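RNA-dependent RNA polymerase (Dera Ghazi Khan orthonairovirus, PDB 6DX2) probably copies viral RNA as the full-length L protein, and carries in this piece the viral OTU cysteine protease domain, a deubiquitinase. Local coordinates at residues L27-G38 against H150-K158. Numbering follows the deposited sequence.
Sequences LNDYFTSEKVPG and HIEPLQLMK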
loop_
_atom_site.group_PDB
_atom_site.type_symbol
_atom_site.label_atom_id
_atom_site.label_comp_id
_atom_site.label_asym_id
_atom_site.label_seq_id
_atom_site.Cartn_x
_atom_site.Cartn_y
_atom_site.Cartn_z
ATOM N N LEU A 27 10.734 10.863 -5.931
ATOM C CA LEU A 27 10.085 9.705 -6.536
ATOM C C LEU A 27 10.230 9.691 -8.045
ATOM O O LEU A 27 10.432 8.633 -8.653
ATOM C CB LEU A 27 8.598 9.691 -6.187
ATOM C CG LEU A 27 8.328 9.353 -4.727
ATOM C CD1 LEU A 27 6.851 9.444 -4.475
ATOM C CD2 LEU A 27 8.917 7.987 -4.449
ATOM N N ASN A 28 10.075 10.838 -8.673
ATOM C CA ASN A 28 9.958 10.782 -10.113
ATOM C C ASN A 28 11.295 10.684 -10.821
ATOM O O ASN A 28 11.307 10.660 -12.048
ATOM C CB ASN A 28 9.146 11.964 -10.569
ATOM C CG ASN A 28 7.677 11.806 -10.159
ATOM O OD1 ASN A 28 7.109 12.701 -9.548
ATOM N ND2 ASN A 28 7.075 10.625 -10.471
ATOM N N ASP A 29 12.393 10.604 -10.078
ATOM C CA ASP A 29 13.645 10.208 -10.684
ATOM C C ASP A 29 13.736 8.711 -10.889
ATOM O O ASP A 29 14.587 8.249 -11.658
ATOM C CB ASP A 29 14.808 10.716 -9.836
ATOM C CG ASP A 29 15.020 12.204 -10.001
ATOM O OD1 ASP A 29 14.616 12.742 -11.072
ATOM O OD2 ASP A 29 15.559 12.818 -9.052
ATOM N N TYR A 30 12.875 7.946 -10.248
ATOM C CA TYR A 30 12.973 6.494 -10.279
ATOM C C TYR A 30 11.695 5.835 -10.716
ATOM O O TYR A 30 11.739 4.686 -11.159
ATOM C CB TYR A 30 13.356 5.946 -8.883
ATOM C CG TYR A 30 14.686 6.505 -8.472
ATOM C CD1 TYR A 30 15.875 5.870 -8.830
ATOM C CD2 TYR A 30 14.762 7.699 -7.785
ATOM C CE1 TYR A 30 17.098 6.414 -8.483
ATOM C CE2 TYR A 30 15.968 8.249 -7.437
ATOM C CZ TYR A 30 17.136 7.612 -7.792
ATOM O OH TYR A 30 18.334 8.194 -7.430
ATOM N N PHE A 31 10.558 6.493 -10.547
ATOM C CA PHE A 31 9.258 5.925 -10.841
ATOM C C PHE A 31 8.536 6.773 -11.867
ATOM O O PHE A 31 8.622 8.004 -11.870
ATOM C CB PHE A 31 8.364 5.865 -9.572
ATOM C CG PHE A 31 8.848 4.977 -8.514
ATOM C CD1 PHE A 31 8.622 3.601 -8.590
ATOM C CD2 PHE A 31 9.509 5.487 -7.389
ATOM C CE1 PHE A 31 8.977 2.766 -7.567
ATOM C CE2 PHE A 31 9.900 4.634 -6.371
ATOM C CZ PHE A 31 9.622 3.262 -6.462
ATOM N N THR A 32 7.744 6.098 -12.680
ATOM C CA THR A 32 6.688 6.733 -13.408
ATOM C C THR A 32 5.441 6.719 -12.539
ATOM O O THR A 32 5.092 5.696 -11.970
ATOM C CB THR A 32 6.396 5.964 -14.690
ATOM O OG1 THR A 32 7.607 5.870 -15.468
ATOM C CG2 THR A 32 5.384 6.703 -15.463
ATOM N N SER A 33 4.760 7.833 -12.462
ATOM C CA SER A 33 3.465 7.827 -11.797
ATOM C C SER A 33 2.377 7.507 -12.799
ATOM O O SER A 33 2.482 7.798 -14.003
ATOM C CB SER A 33 3.157 9.162 -11.121
ATOM O OG SER A 33 4.168 9.496 -10.190
ATOM N N GLU A 34 1.299 6.923 -12.288
ATOM C CA GLU A 34 0.098 6.713 -13.061
ATOM C C GLU A 34 -1.100 7.356 -12.363
ATOM O O GLU A 34 -1.220 7.310 -11.146
ATOM C CB GLU A 34 -0.166 5.220 -13.291
ATOM C CG GLU A 34 -1.551 4.932 -13.904
ATOM C CD GLU A 34 -1.576 5.111 -15.413
ATOM O OE1 GLU A 34 -2.672 5.028 -16.009
ATOM O OE2 GLU A 34 -0.497 5.323 -16.006
ATOM N N LYS A 35 -1.976 7.968 -13.146
ATOM C CA LYS A 35 -3.154 8.657 -12.639
ATOM C C LYS A 35 -4.312 7.679 -12.406
ATOM O O LYS A 35 -4.633 6.886 -13.298
ATOM C CB LYS A 35 -3.572 9.699 -13.674
ATOM C CG LYS A 35 -3.921 9.049 -15.032
ATOM C CD LYS A 35 -3.836 10.009 -16.212
ATOM C CE LYS A 35 -2.727 9.609 -17.193
ATOM N NZ LYS A 35 -2.278 10.757 -18.053
ATOM N N VAL A 36 -4.921 7.705 -11.214
ATOM C CA VAL A 36 -6.180 6.987 -11.009
ATOM C C VAL A 36 -7.210 7.988 -10.489
ATOM O O VAL A 36 -6.850 9.040 -9.929
ATOM C CB VAL A 36 -6.046 5.805 -10.018
ATOM C CG1 VAL A 36 -5.037 4.785 -10.495
ATOM C CG2 VAL A 36 -5.751 6.316 -8.619
ATOM N N PRO A 37 -8.478 7.678 -10.642
ATOM C CA PRO A 37 -9.521 8.643 -10.229
ATOM C C PRO A 37 -9.424 8.956 -8.742
ATOM O O PRO A 37 -9.212 8.065 -7.916
ATOM C CB PRO A 37 -10.836 7.927 -10.568
ATOM C CG PRO A 37 -10.481 7.024 -11.688
ATOM C CD PRO A 37 -9.073 6.508 -11.321
ATOM N N GLY A 38 -9.597 10.230 -8.402
ATOM C CA GLY A 38 -9.297 10.670 -7.052
ATOM C C GLY A 38 -10.378 10.531 -5.995
ATOM O O GLY A 38 -10.420 11.308 -5.038
ATOM N N HIS A 150 -4.110 11.716 -1.590
ATOM C CA HIS A 150 -4.492 10.773 -2.619
ATOM C C HIS A 150 -3.393 9.743 -2.813
ATOM O O HIS A 150 -2.253 9.932 -2.395
ATOM C CB HIS A 150 -4.823 11.515 -3.931
ATOM C CG HIS A 150 -6.081 12.327 -3.833
ATOM N ND1 HIS A 150 -6.072 13.690 -3.615
ATOM C CD2 HIS A 150 -7.388 11.965 -3.899
ATOM C CE1 HIS A 150 -7.317 14.134 -3.567
ATOM N NE2 HIS A 150 -8.135 13.108 -3.737
ATOM N N ILE A 151 -3.789 8.587 -3.312
ATOM C CA ILE A 151 -2.887 7.493 -3.580
ATOM C C ILE A 151 -2.867 7.294 -5.073
ATOM O O ILE A 151 -3.925 7.283 -5.729
ATOM C CB ILE A 151 -3.302 6.205 -2.846
ATOM C CG1 ILE A 151 -3.148 6.423 -1.352
ATOM C CG2 ILE A 151 -2.509 4.966 -3.370
ATOM C CD1 ILE A 151 -3.380 5.222 -0.582
ATOM N N GLU A 152 -1.658 7.174 -5.617
ATOM C CA GLU A 152 -1.457 6.848 -7.016
ATOM C C GLU A 152 -0.477 5.686 -7.139
ATOM O O GLU A 152 0.435 5.529 -6.315
ATOM C CB GLU A 152 -0.927 8.064 -7.782
ATOM C CG GLU A 152 -1.704 9.365 -7.483
ATOM C CD GLU A 152 -3.163 9.363 -7.971
ATOM O OE1 GLU A 152 -3.498 8.530 -8.845
ATOM O OE2 GLU A 152 -3.966 10.223 -7.490
ATOM N N PRO A 153 -0.661 4.831 -8.122
ATOM C CA PRO A 153 0.347 3.785 -8.382
ATOM C C PRO A 153 1.641 4.371 -8.954
ATOM O O PRO A 153 1.612 5.336 -9.705
ATOM C CB PRO A 153 -0.360 2.880 -9.410
ATOM C CG PRO A 153 -1.482 3.668 -9.953
ATOM C CD PRO A 153 -1.733 4.868 -9.133
ATOM N N LEU A 154 2.772 3.752 -8.617
ATOM C CA LEU A 154 4.069 4.056 -9.220
ATOM C C LEU A 154 4.559 2.825 -9.961
ATOM O O LEU A 154 4.347 1.718 -9.497
ATOM C CB LEU A 154 5.093 4.402 -8.118
ATOM C CG LEU A 154 4.699 5.663 -7.307
ATOM C CD1 LEU A 154 5.643 5.637 -6.050
ATOM C CD2 LEU A 154 4.872 6.895 -8.203
ATOM N N GLN A 155 5.296 3.011 -11.067
ATOM C CA GLN A 155 6.039 1.896 -11.673
ATOM C C GLN A 155 7.480 2.301 -11.895
ATOM O O GLN A 155 7.761 3.464 -12.198
ATOM C CB GLN A 155 5.371 1.487 -13.002
ATOM C CG GLN A 155 3.926 1.015 -12.723
ATOM C CD GLN A 155 3.204 0.455 -13.924
ATOM O OE1 GLN A 155 2.942 1.166 -14.904
ATOM N NE2 GLN A 155 2.831 -0.823 -13.836
ATOM N N LEU A 156 8.389 1.333 -11.761
ATOM C CA LEU A 156 9.805 1.617 -11.979
ATOM C C LEU A 156 10.017 2.079 -13.407
ATOM O O LEU A 156 9.391 1.566 -14.344
ATOM C CB LEU A 156 10.668 0.393 -11.682
ATOM C CG LEU A 156 11.015 0.321 -10.197
ATOM C CD1 LEU A 156 11.976 -0.794 -9.971
ATOM C CD2 LEU A 156 11.632 1.623 -9.783
ATOM N N MET A 157 10.841 3.117 -13.552
ATOM C CA MET A 157 11.027 3.752 -14.846
ATOM C C MET A 157 11.833 2.872 -15.780
ATOM O O MET A 157 12.656 2.054 -15.352
ATOM C CB MET A 157 11.738 5.088 -14.704
ATOM C CG MET A 157 10.777 6.234 -14.564
ATOM S SD MET A 157 11.609 7.811 -14.672
ATOM C CE MET A 157 13.199 7.405 -14.043
ATOM N N LYS A 158 11.623 3.121 -17.071
ATOM C CA LYS A 158 12.217 2.412 -18.206
ATOM C C LYS A 158 11.591 1.023 -18.299
ATOM O O LYS A 158 10.360 0.892 -18.351
ATOM C CB LYS A 158 13.748 2.344 -18.091
ATOM C CG LYS A 158 14.403 3.713 -18.091
ATOM C CD LYS A 158 15.875 3.632 -17.720
ATOM C CE LYS A 158 16.623 4.922 -18.096
ATOM N NZ LYS A 158 17.998 4.966 -17.520
#
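An outermost strand of the viral OTU domain's mixed sheet is formed where Phe-31, Thr-32 and Ser-33 run antiparallel to Leu-154, Gln-155 and Leu-156. Thr-32 and Gln-155 make the hydrogen-bonded pair: Thr-32 N gives to Gln-155 O at 2.7 Å, and Gln-155 N returns a bond to Thr-32 O. Glu-34 N to Pro-153 O and Met-157 N to Tyr-30 O extend the pairing at either end. On the face carrying the Ser-33 and Leu-154 side chains, Leu-154 puts CD1 over one face of the Phe-31 ring in a CH-pi contact, 4.2 Å from the centroid and 14° off the normal, while its CD2 reaches Ser-33 OG. The ring also meets Trp-119, joining this edge strand, early in sequence, to strand 116-121 in mid-sheet. Leu-156 CD2 comes obliquely to Phe-31 CE1, 3.6 Å away. Past Glu-34 a side chain takes over from the backbone: Glu-152, bent at chi2 (-66°), turns its carboxylate back so that OE1 accepts from Val-36 N at 2.9 Å, met nearly along the C-O axis. Val-36 CG1 reaches the CD corner of the Pro-153 ring at 3.6 Å. Within 27-38, Asn-28 ND2 donates to Ser-33 OG at 3.1 Å, within its amide plane.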